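Local atomic coordinates of broad specificity aminotransferase (Leishmania mexicana, PDB entry 4WB0), a protein that transfers amino groups between a broad range of amino acids and oxo acids, using pyridoxal 5'-phosphate as cofactor, probably with aspartate and 2-oxoglutarate among its substrates. Residues Glu329-Met334 with Ala387-Leu392; Gln66-Met71 with Ala304-Leu309; Lys131-Leu136 with Asp183-Leu188; Lys92-Asp97 with Tyr239-Phe244. One frame throughout, in Å; residues are numbered along the deposited sequence.

Interaction 1 (Glu329-Met334 with Ala387-Leu392)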
loop_
_atom_site.group_PDB
_atom_site.type_symbol
_atom_site.label_atom_id
_atom_site.label_comp_id
_atom_site.label_asym_id
_atom_site.label_seq_id
_atom_site.Cartn_x
_atom_site.Cartn_y
_atom_site.Cartn_z
ATOM N N GLU A 329 -13.363 -13.852 24.707
ATOM C CA GLU A 329 -14.111 -14.056 25.937
ATOM C C GLU A 329 -14.330 -12.722 26.700
ATOM O O GLU A 329 -15.375 -12.540 27.297
ATOM C CB GLU A 329 -13.412 -15.070 26.826
ATOM C CG GLU A 329 -14.109 -15.249 28.126
ATOM C CD GLU A 329 -13.712 -16.507 28.852
ATOM O OE1 GLU A 329 -12.511 -16.852 28.834
ATOM O OE2 GLU A 329 -14.615 -17.154 29.442
ATOM N N ARG A 330 -13.381 -11.791 26.674
ATOM C CA ARG A 330 -13.624 -10.507 27.367
ATOM C C ARG A 330 -14.806 -9.774 26.679
ATOM O O ARG A 330 -15.611 -9.112 27.321
ATOM C CB ARG A 330 -12.372 -9.646 27.388
ATOM C CG ARG A 330 -12.443 -8.512 28.423
ATOM C CD ARG A 330 -11.320 -7.535 28.238
ATOM N NE ARG A 330 -11.580 -6.594 27.148
ATOM C CZ ARG A 330 -12.440 -5.584 27.231
ATOM N NH1 ARG A 330 -13.172 -5.426 28.341
ATOM N NH2 ARG A 330 -12.605 -4.761 26.197
ATOM N N ILE A 331 -14.917 -9.930 25.364
ATOM C CA ILE A 331 -16.019 -9.331 24.630
ATOM C C ILE A 331 -17.347 -9.906 25.069
ATOM O O ILE A 331 -18.266 -9.147 25.331
ATOM C CB ILE A 331 -15.788 -9.484 23.126
ATOM C CG1 ILE A 331 -14.558 -8.641 22.749
ATOM C CG2 ILE A 331 -17.018 -9.072 22.285
ATOM C CD1 ILE A 331 -13.967 -8.986 21.399
ATOM N N ARG A 332 -17.457 -11.218 25.202
ATOM C CA ARG A 332 -18.705 -11.794 25.706
ATOM C C ARG A 332 -19.039 -11.311 27.105
ATOM O O ARG A 332 -20.190 -11.005 27.410
ATOM C CB ARG A 332 -18.643 -13.329 25.672
ATOM C CG ARG A 332 -18.506 -13.842 24.196
ATOM C CD ARG A 332 -18.639 -15.385 24.050
ATOM N NE ARG A 332 -17.700 -16.135 24.874
ATOM C CZ ARG A 332 -16.513 -16.601 24.450
ATOM N NH1 ARG A 332 -16.083 -16.394 23.208
ATOM N NH2 ARG A 332 -15.733 -17.267 25.287
ATOM N N THR A 333 -18.031 -11.201 27.954
ATOM C CA THR A 333 -18.270 -10.652 29.299
ATOM C C THR A 333 -18.838 -9.231 29.205
ATOM O O THR A 333 -19.737 -8.881 29.940
ATOM C CB THR A 333 -16.993 -10.628 30.145
ATOM O OG1 THR A 333 -16.443 -11.937 30.203
ATOM C CG2 THR A 333 -17.299 -10.230 31.548
ATOM N N MET A 334 -18.318 -8.419 28.291
ATOM C CA MET A 334 -18.824 -7.064 28.130
ATOM C C MET A 334 -20.269 -7.112 27.628
ATOM O O MET A 334 -21.103 -6.381 28.126
ATOM C CB MET A 334 -17.937 -6.269 27.174
ATOM C CG MET A 334 -16.565 -5.895 27.809
ATOM S SD MET A 334 -16.677 -4.822 29.280
ATOM C CE MET A 334 -16.524 -6.061 30.608
ATOM N N ALA A 387 -21.823 -0.409 17.802
ATOM C CA ALA A 387 -21.006 -0.114 18.972
ATOM C C ALA A 387 -19.850 -1.130 19.065
ATOM O O ALA A 387 -20.091 -2.345 19.033
ATOM C CB ALA A 387 -21.850 -0.145 20.224
ATOM N N ASN A 388 -18.608 -0.639 19.168
ATOM C CA ASN A 388 -17.484 -1.550 19.399
ATOM C C ASN A 388 -17.480 -2.035 20.853
ATOM O O ASN A 388 -16.983 -1.345 21.761
ATOM C CB ASN A 388 -16.141 -0.896 19.051
ATOM C CG ASN A 388 -14.977 -1.775 19.431
ATOM O OD1 ASN A 388 -15.074 -3.007 19.381
ATOM N ND2 ASN A 388 -13.871 -1.157 19.808
ATOM N N ILE A 389 -18.082 -3.210 21.057
ATOM C CA ILE A 389 -18.151 -3.833 22.380
ATOM C C ILE A 389 -16.732 -4.064 22.888
ATOM O O ILE A 389 -16.443 -4.006 24.064
ATOM C CB ILE A 389 -18.920 -5.181 22.326
ATOM C CG1 ILE A 389 -20.389 -4.954 21.899
ATOM C CG2 ILE A 389 -18.833 -5.939 23.662
ATOM C CD1 ILE A 389 -21.182 -4.115 22.949
ATOM N N ALA A 390 -15.819 -4.350 21.975
ATOM C CA ALA A 390 -14.434 -4.598 22.392
ATOM C C ALA A 390 -13.771 -3.339 22.932
ATOM O O ALA A 390 -12.689 -3.391 23.547
ATOM C CB ALA A 390 -13.598 -5.215 21.221
ATOM N N GLY A 391 -14.431 -2.194 22.797
ATOM C CA GLY A 391 -13.925 -0.978 23.438
ATOM C C GLY A 391 -14.334 -0.738 24.912
ATOM O O GLY A 391 -13.855 0.197 25.593
ATOM N N LEU A 392 -15.196 -1.599 25.422
ATOM C CA LEU A 392 -15.829 -1.379 26.712
ATOM C C LEU A 392 -14.988 -1.844 27.863
ATOM O O LEU A 392 -14.214 -2.781 27.705
ATOM C CB LEU A 392 -17.148 -2.118 26.793
ATOM C CG LEU A 392 -18.250 -1.559 25.905
ATOM C CD1 LEU A 392 -19.330 -2.598 25.764
ATOM C CD2 LEU A 392 -18.782 -0.226 26.502
#

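Interaction 2 (Gln66-Met71 with Ala304-Leu309)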
loop_
_atom_site.group_PDB
_atom_site.type_symbol
_atom_site.label_atom_id
_atom_site.label_comp_id
_atom_site.label_asym_id
_atom_site.label_seq_id
_atom_site.Cartn_x
_atom_site.Cartn_y
_atom_site.Cartn_z
ATOM N N GLN A 66 11.011 -9.212 19.142
ATOM C CA GLN A 66 12.393 -9.504 19.585
ATOM C C GLN A 66 13.008 -10.614 18.763
ATOM O O GLN A 66 14.161 -10.493 18.369
ATOM C CB GLN A 66 12.450 -9.873 21.063
ATOM C CG GLN A 66 13.930 -9.999 21.587
ATOM C CD GLN A 66 14.655 -8.658 21.538
ATOM O OE1 GLN A 66 14.126 -7.634 22.022
ATOM N NE2 GLN A 66 15.847 -8.637 20.919
ATOM N N LEU A 67 12.267 -11.687 18.489
ATOM C CA LEU A 67 12.772 -12.740 17.575
ATOM C C LEU A 67 13.214 -12.188 16.250
ATOM O O LEU A 67 14.275 -12.513 15.760
ATOM C CB LEU A 67 11.736 -13.824 17.331
ATOM C CG LEU A 67 11.480 -14.678 18.543
ATOM C CD1 LEU A 67 10.188 -15.479 18.295
ATOM C CD2 LEU A 67 12.634 -15.629 18.921
ATOM N N LEU A 68 12.403 -11.324 15.690
ATOM C CA LEU A 68 12.639 -10.865 14.364
ATOM C C LEU A 68 13.886 -9.971 14.396
ATOM O O LEU A 68 14.729 -10.020 13.509
ATOM C CB LEU A 68 11.402 -10.140 13.863
ATOM C CG LEU A 68 11.516 -9.551 12.482
ATOM C CD1 LEU A 68 11.856 -10.702 11.459
ATOM C CD2 LEU A 68 10.171 -8.816 12.141
ATOM N N LEU A 69 14.004 -9.166 15.436
ATOM C CA LEU A 69 15.111 -8.210 15.488
ATOM C C LEU A 69 16.428 -8.987 15.564
ATOM O O LEU A 69 17.374 -8.670 14.831
ATOM C CB LEU A 69 14.941 -7.250 16.655
ATOM C CG LEU A 69 16.106 -6.279 16.881
ATOM C CD1 LEU A 69 16.181 -5.353 15.720
ATOM C CD2 LEU A 69 15.889 -5.478 18.123
ATOM N N ASP A 70 16.462 -10.030 16.397
ATOM C CA ASP A 70 17.658 -10.887 16.586
ATOM C C ASP A 70 18.066 -11.660 15.304
ATOM O O ASP A 70 19.237 -11.974 15.097
ATOM C CB ASP A 70 17.429 -11.876 17.730
ATOM C CG ASP A 70 17.417 -11.202 19.122
ATOM O OD1 ASP A 70 18.004 -10.116 19.268
ATOM O OD2 ASP A 70 16.837 -11.765 20.079
ATOM N N MET A 71 17.125 -11.972 14.439
ATOM C CA MET A 71 17.450 -12.637 13.192
ATOM C C MET A 71 18.217 -11.814 12.154
ATOM O O MET A 71 18.848 -12.393 11.295
ATOM C CB MET A 71 16.195 -13.109 12.505
ATOM C CG MET A 71 15.464 -14.184 13.245
ATOM S SD MET A 71 13.885 -14.401 12.390
ATOM C CE MET A 71 13.108 -15.381 13.638
ATOM N N ALA A 304 4.201 -8.748 7.823
ATOM C CA ALA A 304 4.129 -10.112 7.360
ATOM C C ALA A 304 5.193 -10.974 8.030
ATOM O O ALA A 304 4.965 -12.149 8.260
ATOM C CB ALA A 304 4.295 -10.157 5.899
ATOM N N ARG A 305 6.369 -10.416 8.251
ATOM C CA ARG A 305 7.440 -11.180 8.961
ATOM C C ARG A 305 7.029 -11.509 10.387
ATOM O O ARG A 305 7.153 -12.657 10.850
ATOM C CB ARG A 305 8.719 -10.392 8.944
ATOM C CG ARG A 305 9.393 -10.389 7.558
ATOM C CD ARG A 305 10.625 -9.533 7.565
ATOM N NE ARG A 305 11.363 -9.728 6.309
ATOM C CZ ARG A 305 12.369 -8.941 5.934
ATOM N NH1 ARG A 305 12.716 -7.894 6.688
ATOM N NH2 ARG A 305 13.028 -9.189 4.816
ATOM N N LEU A 306 6.455 -10.531 11.093
ATOM C CA LEU A 306 5.967 -10.797 12.425
ATOM C C LEU A 306 4.872 -11.892 12.433
ATOM O O LEU A 306 4.878 -12.831 13.300
ATOM C CB LEU A 306 5.384 -9.541 13.120
ATOM C CG LEU A 306 6.314 -8.416 13.438
ATOM C CD1 LEU A 306 5.452 -7.202 13.974
ATOM C CD2 LEU A 306 7.347 -8.843 14.502
ATOM N N ALA A 307 3.900 -11.741 11.548
ATOM C CA ALA A 307 2.823 -12.714 11.496
ATOM C C ALA A 307 3.289 -14.072 11.071
ATOM O O ALA A 307 2.769 -15.103 11.586
ATOM C CB ALA A 307 1.686 -12.272 10.559
ATOM N N HIS A 308 4.295 -14.124 10.201
ATOM C CA HIS A 308 4.768 -15.462 9.821
ATOM C C HIS A 308 5.357 -16.188 11.046
ATOM O O HIS A 308 5.144 -17.396 11.244
ATOM C CB HIS A 308 5.814 -15.415 8.691
ATOM C CG HIS A 308 6.594 -16.680 8.589
ATOM N ND1 HIS A 308 7.861 -16.816 9.130
ATOM C CD2 HIS A 308 6.245 -17.902 8.108
ATOM C CE1 HIS A 308 8.255 -18.069 8.970
ATOM N NE2 HIS A 308 7.294 -18.738 8.347
ATOM N N LEU A 309 6.127 -15.500 11.869
ATOM C CA LEU A 309 6.711 -16.171 13.027
ATOM C C LEU A 309 5.646 -16.723 13.972
ATOM O O LEU A 309 5.790 -17.788 14.548
ATOM C CB LEU A 309 7.647 -15.224 13.770
ATOM C CG LEU A 309 8.837 -14.727 12.953
ATOM C CD1 LEU A 309 9.611 -13.878 13.925
ATOM C CD2 LEU A 309 9.692 -15.886 12.440
#

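Interaction 3 (Lys131-Leu136 with Asp183-Leu188)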
loop_
_atom_site.group_PDB
_atom_site.type_symbol
_atom_site.label_atom_id
_atom_site.label_comp_id
_atom_site.label_asym_id
_atom_site.label_seq_id
_atom_site.Cartn_x
_atom_site.Cartn_y
_atom_site.Cartn_z
ATOM N N LYS A 131 -21.386 -3.559 -16.467
ATOM C CA LYS A 131 -22.696 -4.190 -16.624
ATOM C C LYS A 131 -23.045 -5.255 -15.581
ATOM O O LYS A 131 -24.205 -5.404 -15.174
ATOM C CB LYS A 131 -22.777 -4.831 -18.021
ATOM N N THR A 132 -22.055 -6.060 -15.221
ATOM C CA THR A 132 -22.236 -7.072 -14.193
ATOM C C THR A 132 -22.431 -6.409 -12.830
ATOM O O THR A 132 -21.602 -5.655 -12.416
ATOM C CB THR A 132 -21.018 -8.012 -14.111
ATOM O OG1 THR A 132 -20.832 -8.603 -15.403
ATOM C CG2 THR A 132 -21.259 -9.103 -13.088
ATOM N N PRO A 133 -23.546 -6.692 -12.143
ATOM C CA PRO A 133 -23.667 -6.148 -10.787
ATOM C C PRO A 133 -22.781 -6.825 -9.753
ATOM O O PRO A 133 -22.435 -8.026 -9.888
ATOM C CB PRO A 133 -25.140 -6.383 -10.445
ATOM C CG PRO A 133 -25.821 -6.788 -11.743
ATOM C CD PRO A 133 -24.761 -7.432 -12.552
ATOM N N ILE A 134 -22.411 -6.022 -8.746
ATOM C CA ILE A 134 -21.774 -6.509 -7.533
ATOM C C ILE A 134 -22.713 -6.193 -6.345
ATOM O O ILE A 134 -23.172 -5.073 -6.189
ATOM C CB ILE A 134 -20.355 -5.904 -7.367
ATOM C CG1 ILE A 134 -19.627 -6.496 -6.159
ATOM C CG2 ILE A 134 -20.391 -4.417 -7.272
ATOM C CD1 ILE A 134 -18.185 -6.367 -6.295
ATOM N N TYR A 135 -23.038 -7.248 -5.587
ATOM C CA TYR A 135 -23.961 -7.219 -4.487
ATOM C C TYR A 135 -23.274 -7.202 -3.159
ATOM O O TYR A 135 -22.401 -8.063 -2.905
ATOM C CB TYR A 135 -24.845 -8.446 -4.526
ATOM C CG TYR A 135 -25.880 -8.422 -5.610
ATOM C CD1 TYR A 135 -25.555 -8.771 -6.894
ATOM C CD2 TYR A 135 -27.193 -8.068 -5.321
ATOM C CE1 TYR A 135 -26.518 -8.747 -7.892
ATOM C CE2 TYR A 135 -28.129 -8.017 -6.264
ATOM C CZ TYR A 135 -27.803 -8.383 -7.565
ATOM O OH TYR A 135 -28.754 -8.363 -8.550
ATOM N N LEU A 136 -23.698 -6.252 -2.324
ATOM C CA LEU A 136 -23.179 -6.068 -0.966
ATOM C C LEU A 136 -24.298 -6.324 0.022
ATOM O O LEU A 136 -25.469 -6.215 -0.305
ATOM C CB LEU A 136 -22.616 -4.661 -0.735
ATOM C CG LEU A 136 -21.668 -4.075 -1.796
ATOM C CD1 LEU A 136 -21.166 -2.663 -1.465
ATOM C CD2 LEU A 136 -20.527 -4.946 -1.922
ATOM N N ASP A 183 -27.505 -14.253 -13.660
ATOM C CA ASP A 183 -26.443 -15.247 -13.506
ATOM C C ASP A 183 -25.100 -14.579 -13.636
ATOM O O ASP A 183 -24.941 -13.670 -14.432
ATOM C CB ASP A 183 -26.522 -16.331 -14.560
ATOM C CG ASP A 183 -27.565 -17.409 -14.258
ATOM O OD1 ASP A 183 -28.449 -17.204 -13.382
ATOM O OD2 ASP A 183 -27.486 -18.477 -14.949
ATOM N N GLY A 184 -24.124 -15.010 -12.848
ATOM C CA GLY A 184 -22.777 -14.597 -13.104
ATOM C C GLY A 184 -22.495 -13.217 -12.544
ATOM O O GLY A 184 -21.648 -12.487 -13.070
ATOM N N SER A 185 -23.199 -12.881 -11.471
ATOM C CA SER A 185 -22.944 -11.689 -10.710
ATOM C C SER A 185 -21.886 -11.956 -9.625
ATOM O O SER A 185 -21.531 -13.123 -9.353
ATOM C CB SER A 185 -24.229 -11.205 -10.044
ATOM O OG SER A 185 -25.215 -10.829 -10.992
ATOM N N VAL A 186 -21.413 -10.886 -9.006
ATOM C CA VAL A 186 -20.413 -10.973 -7.901
ATOM C C VAL A 186 -21.103 -10.666 -6.582
ATOM O O VAL A 186 -21.814 -9.678 -6.479
ATOM C CB VAL A 186 -19.266 -9.953 -8.090
ATOM C CG1 VAL A 186 -18.224 -10.065 -6.937
ATOM C CG2 VAL A 186 -18.666 -10.082 -9.423
ATOM N N PHE A 187 -20.865 -11.495 -5.575
ATOM C CA PHE A 187 -21.411 -11.334 -4.252
ATOM C C PHE A 187 -20.241 -11.227 -3.280
ATOM O O PHE A 187 -19.449 -12.157 -3.161
ATOM C CB PHE A 187 -22.303 -12.535 -3.875
ATOM C CG PHE A 187 -23.663 -12.434 -4.447
ATOM C CD1 PHE A 187 -23.878 -12.677 -5.779
ATOM C CD2 PHE A 187 -24.716 -11.975 -3.663
ATOM C CE1 PHE A 187 -25.158 -12.496 -6.339
ATOM C CE2 PHE A 187 -25.970 -11.792 -4.212
ATOM C CZ PHE A 187 -26.195 -12.060 -5.552
ATOM N N LEU A 188 -20.208 -10.112 -2.570
ATOM C CA LEU A 188 -19.269 -9.871 -1.473
ATOM C C LEU A 188 -19.896 -10.281 -0.166
ATOM O O LEU A 188 -20.829 -9.635 0.297
ATOM C CB LEU A 188 -18.897 -8.397 -1.439
ATOM C CG LEU A 188 -17.812 -8.066 -0.407
ATOM C CD1 LEU A 188 -16.541 -8.723 -0.799
ATOM C CD2 LEU A 188 -17.662 -6.532 -0.296
#

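Interaction 4 (Lys92-Asp97 with Tyr239-Phe244)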
loop_
_atom_site.group_PDB
_atom_site.type_symbol
_atom_site.label_atom_id
_atom_site.label_comp_id
_atom_site.label_asym_id
_atom_site.label_seq_id
_atom_site.Cartn_x
_atom_site.Cartn_y
_atom_site.Cartn_z
ATOM N N LYS A 92 -3.109 -21.082 4.759
ATOM C CA LYS A 92 -3.324 -22.298 5.507
ATOM C C LYS A 92 -4.194 -22.068 6.735
ATOM O O LYS A 92 -4.954 -22.951 7.122
ATOM C CB LYS A 92 -1.978 -22.930 5.912
ATOM C CG LYS A 92 -1.486 -23.921 4.856
ATOM C CD LYS A 92 0.046 -23.969 4.710
ATOM C CE LYS A 92 0.722 -24.447 5.981
ATOM N NZ LYS A 92 2.197 -24.656 5.770
ATOM N N MET A 93 -4.070 -20.915 7.367
ATOM C CA MET A 93 -4.901 -20.600 8.552
ATOM C C MET A 93 -6.395 -20.561 8.207
ATOM O O MET A 93 -7.233 -21.026 8.969
ATOM C CB MET A 93 -4.500 -19.239 9.158
ATOM C CG MET A 93 -5.301 -18.815 10.435
ATOM S SD MET A 93 -4.847 -17.135 10.964
ATOM C CE MET A 93 -5.735 -16.187 9.757
ATOM N N THR A 94 -6.728 -20.030 7.037
ATOM C CA THR A 94 -8.168 -19.950 6.693
ATOM C C THR A 94 -8.625 -21.256 6.056
ATOM O O THR A 94 -9.657 -21.773 6.457
ATOM C CB THR A 94 -8.473 -18.737 5.852
ATOM O OG1 THR A 94 -9.929 -18.569 5.678
ATOM C CG2 THR A 94 -7.745 -18.770 4.544
ATOM N N TYR A 95 -7.873 -21.850 5.121
ATOM C CA TYR A 95 -8.373 -23.093 4.464
ATOM C C TYR A 95 -8.034 -24.395 5.122
ATOM O O TYR A 95 -8.579 -25.429 4.767
ATOM C CB TYR A 95 -7.894 -23.098 2.998
ATOM C CG TYR A 95 -8.677 -22.097 2.190
ATOM C CD1 TYR A 95 -10.048 -22.259 2.025
ATOM C CD2 TYR A 95 -8.069 -21.029 1.619
ATOM C CE1 TYR A 95 -10.789 -21.353 1.288
ATOM C CE2 TYR A 95 -8.790 -20.077 0.851
ATOM C CZ TYR A 95 -10.159 -20.259 0.708
ATOM O OH TYR A 95 -10.867 -19.388 -0.051
ATOM N N GLY A 96 -7.189 -24.375 6.139
ATOM C CA GLY A 96 -6.874 -25.626 6.817
ATOM C C GLY A 96 -5.534 -26.168 6.343
ATOM O O GLY A 96 -5.059 -25.834 5.262
ATOM N N ASP A 97 -4.903 -26.999 7.161
ATOM C CA ASP A 97 -3.642 -27.612 6.767
ATOM C C ASP A 97 -3.857 -28.582 5.594
ATOM O O ASP A 97 -2.903 -29.093 5.020
ATOM C CB ASP A 97 -3.012 -28.325 7.968
ATOM C CG ASP A 97 -2.923 -27.425 9.205
ATOM O OD1 ASP A 97 -2.873 -26.184 9.037
ATOM O OD2 ASP A 97 -2.908 -27.960 10.341
ATOM N N TYR A 239 -15.354 -21.952 8.926
ATOM C CA TYR A 239 -16.308 -22.898 8.357
ATOM C C TYR A 239 -16.813 -22.555 6.948
ATOM O O TYR A 239 -16.847 -23.422 6.069
ATOM C CB TYR A 239 -17.512 -23.031 9.306
ATOM C CG TYR A 239 -18.481 -24.065 8.823
ATOM C CD1 TYR A 239 -18.325 -25.382 9.189
ATOM C CD2 TYR A 239 -19.526 -23.742 7.968
ATOM C CE1 TYR A 239 -19.196 -26.404 8.736
ATOM C CE2 TYR A 239 -20.441 -24.766 7.527
ATOM C CZ TYR A 239 -20.233 -26.082 7.924
ATOM O OH TYR A 239 -21.041 -27.103 7.501
ATOM N N ALA A 240 -17.266 -21.335 6.737
ATOM C CA ALA A 240 -17.865 -20.990 5.424
ATOM C C ALA A 240 -16.832 -21.032 4.296
ATOM O O ALA A 240 -17.088 -21.618 3.274
ATOM C CB ALA A 240 -18.530 -19.629 5.448
ATOM N N ALA A 241 -15.644 -20.441 4.500
ATOM C CA ALA A 241 -14.607 -20.554 3.470
ATOM C C ALA A 241 -14.278 -22.015 3.144
ATOM O O ALA A 241 -14.154 -22.378 1.985
ATOM C CB ALA A 241 -13.345 -19.768 3.892
ATOM N N ARG A 242 -14.177 -22.865 4.146
ATOM C CA ARG A 242 -13.744 -24.232 3.917
ATOM C C ARG A 242 -14.855 -25.019 3.205
ATOM O O ARG A 242 -14.596 -25.859 2.371
ATOM C CB ARG A 242 -13.358 -24.879 5.222
ATOM C CG ARG A 242 -12.024 -24.306 5.746
ATOM C CD ARG A 242 -11.629 -24.847 7.086
ATOM N NE ARG A 242 -10.504 -24.077 7.629
ATOM C CZ ARG A 242 -9.856 -24.412 8.737
ATOM N NH1 ARG A 242 -10.214 -25.486 9.448
ATOM N NH2 ARG A 242 -8.872 -23.642 9.174
ATOM N N LEU A 243 -16.083 -24.688 3.536
ATOM C CA LEU A 243 -17.249 -25.322 2.916
ATOM C C LEU A 243 -17.283 -24.979 1.445
ATOM O O LEU A 243 -17.430 -25.867 0.582
ATOM C CB LEU A 243 -18.546 -24.849 3.569
ATOM C CG LEU A 243 -19.818 -25.332 2.861
ATOM C CD1 LEU A 243 -19.948 -26.806 3.031
ATOM C CD2 LEU A 243 -20.999 -24.670 3.521
ATOM N N PHE A 244 -17.104 -23.702 1.154
ATOM C CA PHE A 244 -17.248 -23.230 -0.218
ATOM C C PHE A 244 -16.127 -23.808 -1.065
ATOM O O PHE A 244 -16.352 -24.220 -2.222
ATOM C CB PHE A 244 -17.247 -21.684 -0.276
ATOM C CG PHE A 244 -18.621 -21.034 -0.042
ATOM C CD1 PHE A 244 -19.434 -21.446 0.959
ATOM C CD2 PHE A 244 -19.022 -19.958 -0.798
ATOM C CE1 PHE A 244 -20.646 -20.868 1.183
ATOM C CE2 PHE A 244 -20.252 -19.331 -0.550
ATOM C CZ PHE A 244 -21.057 -19.803 0.441
#

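Interaction 1 (Glu329-Met334 with Ala387-Leu392)
The carbonyl oxygen of L392 takes two hydrogen bonds from one guanidinium, that of R330: NH1 reaches L392 O at 2.9 Å and NH2 reaches the same atom at 3.0 Å. The grip is end-on, with the oxygen close to the guanidinium plane, and both bonds are bent, about 140° at the hydrogens. A bend at chi3 (80°) in an otherwise extended chain turns the head of R330 to the turn that follows strand 386-388. A390 O lies at the same edge, 3.0 Å from NH2. R330 also makes weak hydrogen bonds through NH2 with R49 O and through NE with Y48 OH.

Alongside R330 the helix packs on the 3-10 turn 389-391. I331 CD1 rests on A390 CB at 3.8 Å, and CG2 of I389 fits between I331 and M334, 3.6 Å from M334 CB. Bent at chi2 and chi3, M334 slides past L392 in the opposite direction, its SD 3.7 Å from L392 CB.

In this class I aminotransferase the contact joins the long helix 314-344 to the end of the small antiparallel sheet 361-363/386-388. The doubly bonded L392 carbonyl, with A390 O close by, probably offsets part of the buried guanidinium's positive charge.

Interaction 2 (Gln66-Met71 with Ala304-Leu309)
Helices 66-71 and 304-309 pass at a steep angle, their short axes 10.1 Å apart at closest approach and their N-to-C directions 112° apart, with L68 and L306 the nearest pair of CA atoms. L68 and L309 carry most of the contact. The CG of L68 stands anti to the backbone nitrogen (chi1 178°), which sends the two methyls across to the other helix: CD2 touches L306 CD2 at 3.7 Å and R305 CB at 3.8 Å, while CD1 lies 4.0 Å from that same R305 CB. L68 crosses both R305 and L306 at about a right angle.

The contact is plain helix packing in a class I aminotransferase fold, joining helix 59-71 to helix 301-312, the helix just ahead of the long 314-344 one. It lies toward the outside of the chain, and the other subunit of the homodimer packs nearby, with an aromatic side chain on L306 and further contacts to Q66 and L69.

One turn further along each helix, L309 and M71 reach toward each other tip to tip. The methionine chain is extended beyond CG, which carries its CE to 3.7 Å from L309 CD2. L309 CD1 also meets helix 59-71, 4.0 Å from L67 CB and 4.1 Å from L68 CB. R305 lends only the root of its side chain to this apolar surface; the rest runs out, extended from CG to NE, and its NH1 hydrogen-bonds N74 O in the loop after helix 59-71.

Interaction 3 (Lys131-Leu136 with Asp183-Leu188)
Three nearly straight backbone hydrogen bonds join the two strands: Y135 N to V186 O at 2.9 Å, L188 N to Y135 O at 3.0 Å and V186 N to P133 O at 3.2 Å. They stagger in the parallel pattern, Y135 bonding to V186 and L188 on either side of its bridge partner F187. V186 O also takes a CA-H...O contact from I134 CA.

Y135 and F187 lie side by side on one face of the sheet. Similar chi1 values (-73° and -81°), each CG anti to the carbonyl carbon, let the rings run the same way. Their planes are nearly parallel but slid apart, centroids 4.6 Å from each other, so overlap is slight. The offset puts Y135 CB over the F187 face, a CH-pi contact 3.8 Å from the centroid, while F187 CZ sits over the rim of the Y135 ring. The phenol OH is held by R157.

I134 and V186 pair on the other face, I134 CD1 3.8 Å from V186 CG1. Before the strands, T132 CG2 packs against G184 O at 3.4 Å.

These are adjacent parallel strands within the mixed sheet of the aminotransferase fold, flanked by strands 156-163 and 219-224. Helix 142-150 meets I134, L136 and L188, and helix 111-123 meets V186 and L188.

Interaction 4 (Lys92-Asp97 with Tyr239-Phe244)
The polar part of this contact belongs to R242, whose chain, extended from CG to NE, crosses to the C-terminal end of helix 84-95. NE gives T94 O a short, nearly straight hydrogen bond of 2.7 Å, 174° at the hydrogen. NH2 bonds M93 O at 3.1 Å, more bent, and adds a weak bond to T94 O. Both oxygens lie at the edge of the guanidinium, close to its plane; seen from the carbonyls, the nitrogens come from outside the peptide plane, 34° from it at T94 and 43° at M93. NH2 also forms a salt bridge with D235, a second partner for the charge.

This is a side chain meeting helix-end carbonyls: G96 is the first residue to leave the helix, with positive phi, and the arginine's positive charge would suit the negative pole of the helix dipole there. The contact joins helix 84-95 to helix 239-246 in the aminotransferase fold, beside strand 252-256, whose L253 touches both Y95 and A241.

A face contact comes next: G96 lies over one face of the R242 guanidinium, with G96 N 3.5 Å from R242 NH2.

Apolar packing is small, A241 CB sitting 4.0 Å from Y95 CE1. Two polar atoms also lie at the contact: A241 O meets the edge of the tyrosine ring in plane, 3.6 Å from Y95 CE1, and T94 OG1, near A241 CB, is a buried hydroxyl with no polar partner in the model.

How the interactions relate
From the N terminus, helix 59-71 opens interaction 2, which closes only at helix 301-312 and so spans the widest loop. Within it lies interaction 4, joining residues 92-97 to 239-244, and within that in turn sits interaction 3, where strand 134-138 meets 186-190. The three therefore nest without crossing. Interaction 1 follows in series, after helix 301-312 has led into helix 314-344, and ties that helix to the end of strand 386-388. Interaction 3 pairs two strands of the large sheet, and interaction 4 joins the end of helix 84-95 to helix 239-246; their nearest atoms are about 8 Å apart, as are those of interactions 2 and 4. Interactions 1 and 3 lie on opposite sides of the chain's centre, centres about 34 Å apart.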